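Local coordinates for protein response regulator (Caulobacter vibrioides, PDB 3N0R) that probably governs the general stress response, its phosphorylation-dependent receiver domain controlling how a sigma-like domain binds and withdraws an anti-sigma factor, at residues Ala82-Ser87 with Gln97-Gly102; Ala113-Gln118 with Gln135-Asp140; Leu164-Glu169 with Ile213-Gly218; Ile237-Phe242 with Phe256-Pro261. The protein carries 1 engineered substitution. One frame throughout, in Å; residues are numbered along the deposited sequence.

Contact 1: residues Ala82-Ser87 with Gln97-Gly102; sequences AIWLSS and QGLHAG
L99 lies against the last turn of helix 72-84, touching I83, W84 and S87 with successive atoms of its side chain. Its CB sits 3.8 Å from I83 O, the carbonyl that accepts a hydrogen bond from its own backbone N, and about as close to S87 OG. CG is anti to the carbonyl carbon (chi1 -71°), and this turns the branch toward the indole, with L99 CG 3.9 Å from W84 CE3. CD1 is the methyl that meets the tryptophan, at its edge and near the ring plane, 3.6 Å from W84 CE3. The same methyl rests on the W84 carbonyl oxygen. Beyond the two segments, L99 packs on A105 and L109 of helix 104-112, while W84 stacks on Y51 and donates NE1 to Y51 O. The returning chain meets the C-terminal end of helix 72-84: L85 leaves helical geometry, and 97-102, part of the connection toward helix 104-112, gives backbone N-H groups to the carbonyls of the last turn. L99 N reaches I83 O at 2.8 Å in an almost straight bond (169°), and G98 N reaches A82 O at 3.1 Å, tilted 29° from the carbonyl plane. S86 N donates to a water, 2.8 Å away, that also lies next to A82 O and L99 O. Q97 stretches its extended chain along S86, its CG 3.9 Å from S86 CB. At the tip, Q97 NE2 donates to a lone pair of L99 O at 2.9 Å, the acceptor lying in the amide plane.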
loop_
_atom_site.group_PDB
_atom_site.type_symbol
_atom_site.label_atom_id
_atom_site.label_comp_id
_atom_site.label_asym_id
_atom_site.label_seq_id
_atom_site.Cartn_x
_atom_site.Cartn_y
_atom_site.Cartn_z
ATOM N N ALA A 82 7.421 14.734 7.380
ATOM C CA ALA A 82 7.465 16.127 7.840
ATOM C C ALA A 82 6.419 16.977 7.116
ATOM O O ALA A 82 5.744 17.814 7.725
ATOM C CB ALA A 82 8.866 16.717 7.637
ATOM N N ILE A 83 6.294 16.767 5.807
ATOM C CA ILE A 83 5.355 17.542 5.011
ATOM C C ILE A 83 3.905 17.165 5.311
ATOM O O ILE A 83 3.077 18.050 5.517
ATOM C CB ILE A 83 5.634 17.403 3.498
ATOM C CG1 ILE A 83 7.007 17.996 3.160
ATOM C CG2 ILE A 83 4.545 18.079 2.686
ATOM C CD1 ILE A 83 7.504 17.669 1.752
ATOM N N TRP A 84 3.611 15.862 5.356
ATOM C CA TRP A 84 2.226 15.396 5.326
ATOM C C TRP A 84 1.666 14.830 6.624
ATOM O O TRP A 84 0.448 14.842 6.807
ATOM C CB TRP A 84 2.033 14.357 4.205
ATOM C CG TRP A 84 2.278 14.916 2.839
ATOM C CD1 TRP A 84 3.347 14.668 2.021
ATOM C CD2 TRP A 84 1.441 15.841 2.142
ATOM N NE1 TRP A 84 3.224 15.395 0.861
ATOM C CE2 TRP A 84 2.061 16.125 0.912
ATOM C CE3 TRP A 84 0.227 16.464 2.448
ATOM C CZ2 TRP A 84 1.500 17.003 -0.021
ATOM C CZ3 TRP A 84 -0.325 17.339 1.527
ATOM C CH2 TRP A 84 0.310 17.602 0.309
ATOM N N LEU A 85 2.532 14.327 7.503
ATOM C CA LEU A 85 2.070 13.445 8.575
ATOM C C LEU A 85 2.562 13.863 9.959
ATOM O O LEU A 85 2.644 13.037 10.875
ATOM C CB LEU A 85 2.483 11.995 8.281
ATOM C CG LEU A 85 1.859 11.384 7.029
ATOM C CD1 LEU A 85 2.537 10.059 6.686
ATOM C CD2 LEU A 85 0.353 11.195 7.219
ATOM N N SER A 86 2.853 15.141 10.142
ATOM C CA SER A 86 3.392 15.589 11.422
ATOM C C SER A 86 2.421 16.428 12.241
ATOM O O SER A 86 2.796 16.959 13.281
ATOM C CB SER A 86 4.715 16.321 11.201
ATOM O OG SER A 86 5.691 15.407 10.733
ATOM N N SER A 87 1.173 16.543 11.793
ATOM C CA SER A 87 0.197 17.314 12.551
ATOM C C SER A 87 0.067 16.774 13.969
ATOM O O SER A 87 -0.044 15.565 14.172
ATOM C CB SER A 87 -1.156 17.324 11.845
ATOM O OG SER A 87 -1.051 18.044 10.636
ATOM N N GLN A 97 7.762 21.427 9.140
ATOM C CA GLN A 97 6.427 20.849 9.172
ATOM C C GLN A 97 5.526 21.519 8.144
ATOM O O GLN A 97 5.425 22.745 8.129
ATOM C CB GLN A 97 5.817 20.966 10.565
ATOM C CG GLN A 97 4.527 20.188 10.669
ATOM C CD GLN A 97 3.887 20.239 12.038
ATOM O OE1 GLN A 97 4.559 20.422 13.060
ATOM N NE2 GLN A 97 2.573 20.055 12.069
ATOM N N GLY A 98 4.857 20.714 7.315
ATOM C CA GLY A 98 3.971 21.223 6.279
ATOM C C GLY A 98 2.539 21.339 6.787
ATOM O O GLY A 98 2.127 22.403 7.259
ATOM N N LEU A 99 1.772 20.256 6.702
ATOM C CA LEU A 99 0.423 20.249 7.252
ATOM C C LEU A 99 0.426 20.458 8.758
ATOM O O LEU A 99 1.332 19.984 9.462
ATOM C CB LEU A 99 -0.291 18.925 6.954
ATOM C CG LEU A 99 -0.727 18.617 5.520
ATOM C CD1 LEU A 99 -1.567 17.361 5.484
ATOM C CD2 LEU A 99 -1.458 19.780 4.853
ATOM N N HIS A 100 -0.598 21.157 9.240
ATOM C CA HIS A 100 -0.864 21.288 10.666
ATOM C C HIS A 100 -2.283 20.825 10.932
ATOM O O HIS A 100 -3.063 20.667 9.989
ATOM C CB HIS A 100 -0.637 22.733 11.127
ATOM C CG HIS A 100 0.795 23.143 11.031
ATOM N ND1 HIS A 100 1.413 23.391 9.824
ATOM C CD2 HIS A 100 1.758 23.256 11.975
ATOM C CE1 HIS A 100 2.684 23.679 10.032
ATOM N NE2 HIS A 100 2.921 23.597 11.327
ATOM N N ALA A 101 -2.608 20.610 12.205
ATOM C CA ALA A 101 -3.829 19.902 12.590
ATOM C C ALA A 101 -5.107 20.540 12.040
ATOM O O ALA A 101 -6.086 19.844 11.776
ATOM C CB ALA A 101 -3.910 19.773 14.108
ATOM N N GLY A 102 -5.100 21.858 11.877
ATOM C CA GLY A 102 -6.279 22.560 11.405
ATOM C C GLY A 102 -6.584 22.380 9.928
ATOM O O GLY A 102 -7.683 22.706 9.477
HETATM O O HOH W 1 2.781 17.583 8.682
#

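Contact 2: residues Ala113-Gln118 with Gln135-Asp140; sequences APRSRQ and QILDCD
R115, in the first turn of helix 115-125, reaches across to L137, the last residue of helix 130-137. That helix is consistent with the first of a sigma4-like helix-turn-helix, and D138, with positive phi, begins the turn toward helix 141-156. The two side chains run past each other in opposite directions. A bend at chi3 (64°) in the arginine brings its guanidinium end-on to the C-terminal end of the helix backbone, where both terminal nitrogens hold one oxygen. R115 NH1 and L137 O are 3.0 Å apart, with the donor in the carbonyl plane on a lone pair; R115 NH2 stands above that plane (43° out of it) at the same distance from L137 O. The oxygen lies almost exactly in the guanidinium plane, and the pair of hydrogen bonds would restrict the group's rotation. L137 CD2 covers one guanidinium face, and C139 CB comes in at the edge, 3.6 Å from R115 NH2. Q118 crosses the leucine obliquely, its OE1 3.4 Å from L137 CD2. The other end of that amide is held within its own segment: Q118 NE2 donates to A113 O at 2.9 Å, with the acceptor only 2° out of the amide plane.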
loop_
_atom_site.group_PDB
_atom_site.type_symbol
_atom_site.label_atom_id
_atom_site.label_comp_id
_atom_site.label_asym_id
_atom_site.label_seq_id
_atom_site.Cartn_x
_atom_site.Cartn_y
_atom_site.Cartn_z
ATOM N N ALA A 113 -5.192 7.585 8.736
ATOM C CA ALA A 113 -3.770 7.253 8.734
ATOM C C ALA A 113 -3.090 7.629 10.049
ATOM O O ALA A 113 -2.169 8.442 10.063
ATOM C CB ALA A 113 -3.070 7.926 7.547
ATOM N N PRO A 114 -3.538 7.032 11.164
ATOM C CA PRO A 114 -2.891 7.336 12.446
ATOM C C PRO A 114 -1.459 6.812 12.468
ATOM O O PRO A 114 -1.067 5.973 11.636
ATOM C CB PRO A 114 -3.751 6.569 13.455
ATOM C CG PRO A 114 -4.269 5.398 12.666
ATOM C CD PRO A 114 -4.557 5.973 11.298
ATOM N N ARG A 115 -0.676 7.310 13.417
ATOM C CA ARG A 115 0.726 6.920 13.522
ATOM C C ARG A 115 0.909 5.409 13.653
ATOM O O ARG A 115 1.868 4.857 13.128
ATOM C CB ARG A 115 1.443 7.699 14.635
ATOM C CG ARG A 115 1.846 9.101 14.158
ATOM C CD ARG A 115 2.355 10.018 15.231
ATOM N NE ARG A 115 3.599 9.580 15.858
ATOM C CZ ARG A 115 4.830 9.777 15.387
ATOM N NH1 ARG A 115 5.057 10.358 14.203
ATOM N NH2 ARG A 115 5.855 9.363 16.114
ATOM N N SER A 116 -0.013 4.727 14.325
ATOM C CA SER A 116 0.093 3.272 14.431
ATOM C C SER A 116 0.092 2.620 13.049
ATOM O O SER A 116 0.875 1.709 12.773
ATOM C CB SER A 116 -1.051 2.711 15.272
ATOM O OG SER A 116 -2.297 3.142 14.756
ATOM N N ARG A 117 -0.794 3.089 12.181
ATOM C CA ARG A 117 -0.902 2.511 10.848
ATOM C C ARG A 117 0.306 2.857 9.979
ATOM O O ARG A 117 0.774 2.025 9.197
ATOM C CB ARG A 117 -2.192 2.958 10.169
ATOM C CG ARG A 117 -2.546 2.138 8.955
ATOM C CD ARG A 117 -2.773 0.655 9.277
ATOM N NE ARG A 117 -3.799 0.440 10.296
ATOM C CZ ARG A 117 -5.013 -0.061 10.065
ATOM N NH1 ARG A 117 -5.385 -0.419 8.839
ATOM N NH2 ARG A 117 -5.859 -0.220 11.077
ATOM N N GLN A 118 0.837 4.065 10.144
ATOM C CA GLN A 118 2.070 4.437 9.473
ATOM C C GLN A 118 3.194 3.482 9.874
ATOM O O GLN A 118 3.904 2.973 9.020
ATOM C CB GLN A 118 2.457 5.869 9.837
ATOM C CG GLN A 118 1.452 6.913 9.405
ATOM C CD GLN A 118 1.689 8.228 10.103
ATOM O OE1 GLN A 118 2.831 8.591 10.374
ATOM N NE2 GLN A 118 0.616 8.946 10.415
ATOM N N GLN A 135 13.150 6.548 12.802
ATOM C CA GLN A 135 13.738 7.758 12.213
ATOM C C GLN A 135 12.714 8.497 11.380
ATOM O O GLN A 135 12.663 9.721 11.371
ATOM C CB GLN A 135 14.914 7.436 11.290
ATOM C CG GLN A 135 15.946 6.516 11.867
ATOM C CD GLN A 135 16.384 6.934 13.247
ATOM O OE1 GLN A 135 16.706 8.102 13.493
ATOM N NE2 GLN A 135 16.407 5.981 14.160
ATOM N N ILE A 136 11.896 7.739 10.664
ATOM C CA ILE A 136 10.900 8.328 9.783
ATOM C C ILE A 136 9.803 9.003 10.590
ATOM O O ILE A 136 9.353 10.102 10.246
ATOM C CB ILE A 136 10.328 7.259 8.838
ATOM C CG1 ILE A 136 11.428 6.771 7.885
ATOM C CG2 ILE A 136 9.131 7.802 8.062
ATOM C CD1 ILE A 136 11.101 5.491 7.160
ATOM N N LEU A 137 9.390 8.346 11.672
ATOM C CA LEU A 137 8.320 8.833 12.542
ATOM C C LEU A 137 8.820 9.819 13.594
ATOM O O LEU A 137 8.020 10.463 14.269
ATOM C CB LEU A 137 7.651 7.649 13.244
ATOM C CG LEU A 137 6.910 6.709 12.299
ATOM C CD1 LEU A 137 6.658 5.376 12.989
ATOM C CD2 LEU A 137 5.616 7.350 11.848
ATOM N N ASP A 138 10.137 9.920 13.753
ATOM C CA ASP A 138 10.731 10.764 14.794
ATOM C C ASP A 138 10.290 10.339 16.199
ATOM O O ASP A 138 9.821 11.156 16.994
ATOM C CB ASP A 138 10.409 12.241 14.536
ATOM C CG ASP A 138 11.269 13.182 15.358
ATOM O OD1 ASP A 138 12.328 12.750 15.863
ATOM O OD2 ASP A 138 10.887 14.363 15.491
ATOM N N CYS A 139 10.451 9.054 16.503
ATOM C CA CYS A 139 10.125 8.536 17.826
ATOM C C CYS A 139 11.179 7.521 18.234
ATOM O O CYS A 139 12.086 7.222 17.462
ATOM C CB CYS A 139 8.725 7.903 17.830
ATOM S SG CYS A 139 8.550 6.411 16.822
ATOM N N ASP A 140 11.071 6.988 19.448
ATOM C CA ASP A 140 12.038 5.991 19.890
ATOM C C ASP A 140 11.612 4.557 19.555
ATOM O O ASP A 140 10.518 4.319 19.033
ATOM C CB ASP A 140 12.470 6.176 21.363
ATOM C CG ASP A 140 11.395 5.801 22.375
ATOM O OD1 ASP A 140 10.372 5.202 22.016
ATOM O OD2 ASP A 140 11.596 6.095 23.571
#

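Contact 3: residues Leu164-Glu169 with Ile213-Gly218; sequences LIIEDE and IQLADG
The acidic pocket of the receiver domain, at the C-terminal edge of its parallel sheet, sets D168 against L215 and A216. E167 and D168 follow strand 162-166, where receivers carry the acidic pair that binds magnesium, and 213-218 directly follows D212, the predicted phosphoacceptor. D168 CG sits between the backbone N and the carbonyl carbon (chi1 59°), which directs the carboxylate at the opposing loop. OD2 takes a short but weak hydrogen bond from the backbone: A216 N to D168 OD2 is 2.7 Å, with the angle at hydrogen only 127°. D168 OD1 accepts from a water at 2.7 Å, and the same water donates to Q214 O at 2.8 Å, so both oxygens have a link to the loop, one a weak bond and one through water. L215 crosses the aspartate obliquely, its CD2 3.7 Å from D168 OD1, and its CD1 reaches loosely toward I166 CG2. Residues L215 to G218 form a type I turn, with G218 N hydrogen-bonded to L215 O at 3.0 Å. E167 is positioned separately: E169 N donates to the anti lone pair of E167 OE1 at 3.1 Å, and E167 OE2 lies close to D212 OD2. Carboxylates gathered this closely are consistent with a site suited to a cation, and the two links to D168 would favour the present orientation of its carboxylate.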
loop_
_atom_site.group_PDB
_atom_site.type_symbol
_atom_site.label_atom_id
_atom_site.label_comp_id
_atom_site.label_asym_id
_atom_site.label_seq_id
_atom_site.Cartn_x
_atom_site.Cartn_y
_atom_site.Cartn_z
ATOM N N LEU A 164 -11.755 -13.784 -3.841
ATOM C CA LEU A 164 -11.520 -14.397 -5.152
ATOM C C LEU A 164 -10.096 -14.082 -5.591
ATOM O O LEU A 164 -9.653 -12.928 -5.511
ATOM C CB LEU A 164 -12.503 -13.826 -6.179
ATOM C CG LEU A 164 -12.244 -14.199 -7.639
ATOM C CD1 LEU A 164 -12.399 -15.705 -7.855
ATOM C CD2 LEU A 164 -13.201 -13.444 -8.549
ATOM N N ILE A 165 -9.378 -15.110 -6.034
ATOM C CA ILE A 165 -8.039 -14.929 -6.583
ATOM C C ILE A 165 -8.099 -15.160 -8.090
ATOM O O ILE A 165 -8.706 -16.130 -8.538
ATOM C CB ILE A 165 -7.048 -15.923 -5.930
ATOM C CG1 ILE A 165 -6.916 -15.635 -4.431
ATOM C CG2 ILE A 165 -5.684 -15.877 -6.632
ATOM C CD1 ILE A 165 -6.333 -16.761 -3.642
ATOM N N ILE A 166 -7.486 -14.264 -8.865
ATOM C CA ILE A 166 -7.374 -14.437 -10.313
ATOM C C ILE A 166 -5.890 -14.514 -10.666
ATOM O O ILE A 166 -5.178 -13.507 -10.669
ATOM C CB ILE A 166 -8.079 -13.312 -11.112
ATOM C CG1 ILE A 166 -9.504 -13.064 -10.585
ATOM C CG2 ILE A 166 -8.088 -13.649 -12.600
ATOM C CD1 ILE A 166 -10.174 -11.818 -11.154
ATOM N N GLU A 167 -5.426 -15.731 -10.914
ATOM C CA GLU A 167 -4.010 -16.003 -11.087
ATOM C C GLU A 167 -3.881 -17.324 -11.815
ATOM O O GLU A 167 -4.488 -18.316 -11.413
ATOM C CB GLU A 167 -3.324 -16.094 -9.718
ATOM C CG GLU A 167 -1.851 -16.443 -9.785
ATOM C CD GLU A 167 -1.058 -15.433 -10.574
ATOM O OE1 GLU A 167 -0.526 -15.789 -11.645
ATOM O OE2 GLU A 167 -0.974 -14.273 -10.123
ATOM N N ASP A 168 -3.089 -17.350 -12.881
ATOM C CA ASP A 168 -2.921 -18.581 -13.653
ATOM C C ASP A 168 -1.606 -19.314 -13.384
ATOM O O ASP A 168 -1.473 -20.481 -13.731
ATOM C CB ASP A 168 -3.130 -18.347 -15.158
ATOM C CG ASP A 168 -2.175 -17.331 -15.737
ATOM O OD1 ASP A 168 -1.526 -16.588 -14.974
ATOM O OD2 ASP A 168 -2.088 -17.270 -16.981
ATOM N N GLU A 169 -0.631 -18.648 -12.773
ATOM C CA GLU A 169 0.614 -19.334 -12.431
ATOM C C GLU A 169 0.337 -20.189 -11.205
ATOM O O GLU A 169 0.022 -19.658 -10.154
ATOM C CB GLU A 169 1.725 -18.336 -12.117
ATOM C CG GLU A 169 2.234 -17.542 -13.293
ATOM C CD GLU A 169 3.598 -16.945 -13.007
ATOM O OE1 GLU A 169 3.662 -15.854 -12.407
ATOM O OE2 GLU A 169 4.611 -17.586 -13.356
ATOM N N ILE A 213 -2.019 -8.806 -12.860
ATOM C CA ILE A 213 -2.087 -7.757 -13.867
ATOM C C ILE A 213 -2.021 -8.334 -15.285
ATOM O O ILE A 213 -2.476 -7.710 -16.240
ATOM C CB ILE A 213 -0.942 -6.734 -13.665
ATOM C CG1 ILE A 213 -1.271 -5.400 -14.340
ATOM C CG2 ILE A 213 0.386 -7.303 -14.151
ATOM C CD1 ILE A 213 -2.414 -4.661 -13.690
ATOM N N GLN A 214 -1.445 -9.524 -15.418
ATOM C CA GLN A 214 -1.249 -10.100 -16.741
ATOM C C GLN A 214 -1.271 -11.612 -16.706
ATOM O O GLN A 214 -0.350 -12.244 -16.188
ATOM C CB GLN A 214 0.078 -9.623 -17.330
ATOM C CG GLN A 214 0.217 -9.855 -18.822
ATOM C CD GLN A 214 1.334 -9.030 -19.415
ATOM O OE1 GLN A 214 2.445 -8.997 -18.883
ATOM N NE2 GLN A 214 1.042 -8.340 -20.509
ATOM N N LEU A 215 -2.325 -12.185 -17.272
ATOM C CA LEU A 215 -2.437 -13.628 -17.407
ATOM C C LEU A 215 -1.624 -14.127 -18.606
ATOM O O LEU A 215 -0.884 -13.366 -19.232
ATOM C CB LEU A 215 -3.906 -14.032 -17.542
ATOM C CG LEU A 215 -4.821 -13.593 -16.392
ATOM C CD1 LEU A 215 -6.273 -13.958 -16.670
ATOM C CD2 LEU A 215 -4.356 -14.195 -15.066
ATOM N N ALA A 216 -1.777 -15.409 -18.922
ATOM C CA ALA A 216 -1.003 -16.052 -19.981
ATOM C C ALA A 216 -1.305 -15.487 -21.367
ATOM O O ALA A 216 -0.430 -15.447 -22.236
ATOM C CB ALA A 216 -1.238 -17.559 -19.960
ATOM N N ASP A 217 -2.546 -15.056 -21.577
ATOM C CA ASP A 217 -2.951 -14.506 -22.868
ATOM C C ASP A 217 -2.552 -13.038 -23.003
ATOM O O ASP A 217 -2.825 -12.402 -24.022
ATOM C CB ASP A 217 -4.461 -14.668 -23.075
ATOM C CG ASP A 217 -5.278 -13.884 -22.061
ATOM O OD1 ASP A 217 -4.693 -13.401 -21.070
ATOM O OD2 ASP A 217 -6.507 -13.759 -22.250
ATOM N N GLY A 218 -1.901 -12.507 -21.972
ATOM C CA GLY A 218 -1.493 -11.115 -21.962
ATOM C C GLY A 218 -2.574 -10.197 -21.426
ATOM O O GLY A 218 -2.359 -8.995 -21.278
HETATM O O HOH W 2 0.453 -14.732 -15.214
#

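Contact 4: residues Ile237-Phe242 with Phe256-Pro261; sequences IFITAF and FLITKP
Strand residues F238, I239 and T240 pair with L257, I258 and T259 across a connection that contains no helix, whereas a canonical receiver places its fourth helix between these two strands. The pairing completes the five-stranded parallel sheet of the receiver fold, with 257-259 as an edge strand. The short strand axes approach to 4.8 Å and diverge by 26°. Backbone bonds alternate along the pair, from F238 N to F256 O at 3.1 Å, through I258 N to F238 O at 2.8 Å, to T240 N to I258 O. The series runs past the strands to K260 N, 3.0 Å from T240 O and well above that carbonyl's plane. Next comes a cis peptide bond to P261, the Lys-Pro arrangement familiar from receiver domains. I239 and I258 lie side by side pointing the same way, CG1 of I239 3.7 Å from CG1 of I258, though each has a second conformer. K260 leaves its backbone with CG between N and the carbonyl carbon (chi1 57°), then extends fully. Its CG lies 3.7 Å from A241 N, before NZ makes salt bridges with E169 and D212. At the other end, I237 CG1 packs obliquely on F256 CB at 3.9 Å. One water donates to both A241 O and K260 O, joining the two chains where they leave the sheet. T240 OG1 accepts from F242 N, two residues ahead, at 3.0 Å in an ST turn.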
loop_
_atom_site.group_PDB
_atom_site.type_symbol
_atom_site.label_atom_id
_atom_site.label_comp_id
_atom_site.label_asym_id
_atom_site.label_seq_id
_atom_site.Cartn_x
_atom_site.Cartn_y
_atom_site.Cartn_z
ATOM N N ILE A 237 -6.844 -5.886 -5.220
ATOM C CA ILE A 237 -5.406 -5.771 -5.057
ATOM C C ILE A 237 -4.758 -6.440 -6.261
ATOM O O ILE A 237 -5.069 -7.588 -6.587
ATOM C CB ILE A 237 -4.935 -6.471 -3.778
ATOM C CG1 ILE A 237 -5.659 -5.897 -2.551
ATOM C CG2 ILE A 237 -3.424 -6.360 -3.644
ATOM C CD1 ILE A 237 -5.363 -6.641 -1.266
ATOM N N PHE A 238 -3.862 -5.727 -6.935
ATOM C CA PHE A 238 -3.206 -6.280 -8.114
ATOM C C PHE A 238 -1.894 -6.958 -7.776
ATOM O O PHE A 238 -1.131 -6.486 -6.938
ATOM C CB PHE A 238 -3.050 -5.207 -9.185
ATOM C CG PHE A 238 -4.360 -4.785 -9.773
ATOM C CD1 PHE A 238 -4.917 -5.489 -10.826
ATOM C CD2 PHE A 238 -5.066 -3.722 -9.233
ATOM C CE1 PHE A 238 -6.144 -5.117 -11.353
ATOM C CE2 PHE A 238 -6.290 -3.345 -9.755
ATOM C CZ PHE A 238 -6.826 -4.039 -10.819
ATOM N N ILE A 239 -1.666 -8.084 -8.443
ATOM C CA ILE A 239 -0.468 -8.884 -8.262
ATOM C C ILE A 239 0.437 -8.711 -9.480
ATOM O O ILE A 239 -0.023 -8.838 -10.612
ATOM C CB ILE A 239 -0.836 -10.381 -8.157
ATOM C CG1 ILE A 239 -1.711 -10.658 -6.932
ATOM C CG2 ILE A 239 0.421 -11.244 -8.152
ATOM C CD1 ILE A 239 -2.429 -12.011 -7.002
ATOM N N THR A 240 1.720 -8.424 -9.249
ATOM C CA THR A 240 2.664 -8.244 -10.351
ATOM C C THR A 240 4.100 -8.556 -9.934
ATOM O O THR A 240 4.476 -8.387 -8.768
ATOM C CB THR A 240 2.609 -6.799 -10.909
ATOM O OG1 THR A 240 3.592 -6.646 -11.940
ATOM C CG2 THR A 240 2.868 -5.781 -9.805
ATOM N N ALA A 241 4.907 -9.018 -10.884
ATOM C CA ALA A 241 6.332 -9.203 -10.625
ATOM C C ALA A 241 7.115 -7.894 -10.736
ATOM O O ALA A 241 8.264 -7.822 -10.297
ATOM C CB ALA A 241 6.920 -10.249 -11.564
ATOM N N PHE A 242 6.494 -6.868 -11.321
ATOM C CA PHE A 242 7.173 -5.604 -11.629
ATOM C C PHE A 242 6.318 -4.415 -11.207
ATOM O O PHE A 242 5.809 -3.659 -12.036
ATOM C CB PHE A 242 7.550 -5.550 -13.108
ATOM C CG PHE A 242 8.396 -6.711 -13.528
ATOM C CD1 PHE A 242 9.742 -6.742 -13.215
ATOM C CD2 PHE A 242 7.840 -7.799 -14.182
ATOM C CE1 PHE A 242 10.524 -7.824 -13.568
ATOM C CE2 PHE A 242 8.625 -8.877 -14.549
ATOM C CZ PHE A 242 9.962 -8.891 -14.233
ATOM N N PHE A 256 -3.768 -0.542 -4.569
ATOM C CA PHE A 256 -3.199 -1.614 -3.755
ATOM C C PHE A 256 -2.516 -2.621 -4.666
ATOM O O PHE A 256 -3.092 -3.062 -5.659
ATOM C CB PHE A 256 -4.281 -2.307 -2.911
ATOM C CG PHE A 256 -5.136 -1.356 -2.108
ATOM C CD1 PHE A 256 -4.615 -0.679 -1.012
ATOM C CD2 PHE A 256 -6.465 -1.139 -2.456
ATOM C CE1 PHE A 256 -5.407 0.211 -0.283
ATOM C CE2 PHE A 256 -7.261 -0.263 -1.730
ATOM C CZ PHE A 256 -6.728 0.415 -0.649
ATOM N N LEU A 257 -1.307 -3.002 -4.263
ATOM C CA LEU A 257 -0.388 -3.772 -5.082
ATOM C C LEU A 257 0.340 -4.786 -4.200
ATOM O O LEU A 257 0.712 -4.470 -3.061
ATOM C CB LEU A 257 0.617 -2.812 -5.723
ATOM C CG LEU A 257 1.390 -3.250 -6.962
ATOM C CD1 LEU A 257 0.442 -3.625 -8.081
ATOM C CD2 LEU A 257 2.310 -2.128 -7.405
ATOM N N ILE A 258 0.526 -5.999 -4.721
ATOM C CA ILE A 258 1.471 -6.889 -4.080
ATOM C C ILE A 258 2.393 -7.502 -5.109
ATOM O O ILE A 258 2.027 -7.757 -6.264
ATOM C CB ILE A 258 0.798 -8.016 -3.277
ATOM C CG1 ILE A 258 -0.130 -8.837 -4.162
ATOM C CG2 ILE A 258 0.048 -7.456 -2.080
ATOM C CD1 ILE A 258 -0.738 -10.028 -3.434
ATOM N N THR A 259 3.637 -7.673 -4.687
ATOM C CA THR A 259 4.664 -8.219 -5.547
ATOM C C THR A 259 4.739 -9.730 -5.402
ATOM O O THR A 259 4.673 -10.266 -4.291
ATOM C CB THR A 259 6.032 -7.626 -5.177
ATOM O OG1 THR A 259 5.949 -6.196 -5.258
ATOM C CG2 THR A 259 7.123 -8.132 -6.108
ATOM N N LYS A 260 4.860 -10.415 -6.532
ATOM C CA LYS A 260 5.211 -11.835 -6.535
ATOM C C LYS A 260 6.674 -11.943 -6.983
ATOM O O LYS A 260 7.100 -11.195 -7.856
ATOM C CB LYS A 260 4.282 -12.629 -7.466
ATOM C CG LYS A 260 4.262 -12.130 -8.909
ATOM C CD LYS A 260 3.457 -13.038 -9.837
ATOM C CE LYS A 260 3.454 -12.487 -11.255
ATOM N NZ LYS A 260 2.723 -13.370 -12.207
ATOM N N PRO A 261 7.462 -12.851 -6.372
ATOM C CA PRO A 261 7.086 -13.774 -5.290
ATOM C C PRO A 261 6.769 -13.043 -3.984
ATOM O O PRO A 261 7.274 -11.949 -3.743
ATOM C CB PRO A 261 8.335 -14.643 -5.121
ATOM C CG PRO A 261 9.457 -13.777 -5.580
ATOM C CD PRO A 261 8.897 -12.945 -6.700
HETATM O O HOH W 3 9.416 -9.841 -8.620
#

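Overall arrangement
The four contacts fall into two pairs on opposite sides of the chain's centre. Contacts 1 and 2 belong to the helical sigma-like part, their centres about 13 Å apart, and they touch where L85 CD2 packs 3.9 Å from Q118 NE2. Contacts 3 and 4 share the receiver sheet, with centres about 11 Å apart. Around D212, the predicted phosphoacceptor, they meet directly: E169 OE1 forms a salt bridge with K260 NZ at 2.7 Å, so the acidic loop and the lysine just after the edge strand close on one site. Contact 2 comes within about 9 Å of contact 4 (nearest atoms), and its R117 hydrogen-bonds to Q273 of helix 264-277, which packs against that sheet.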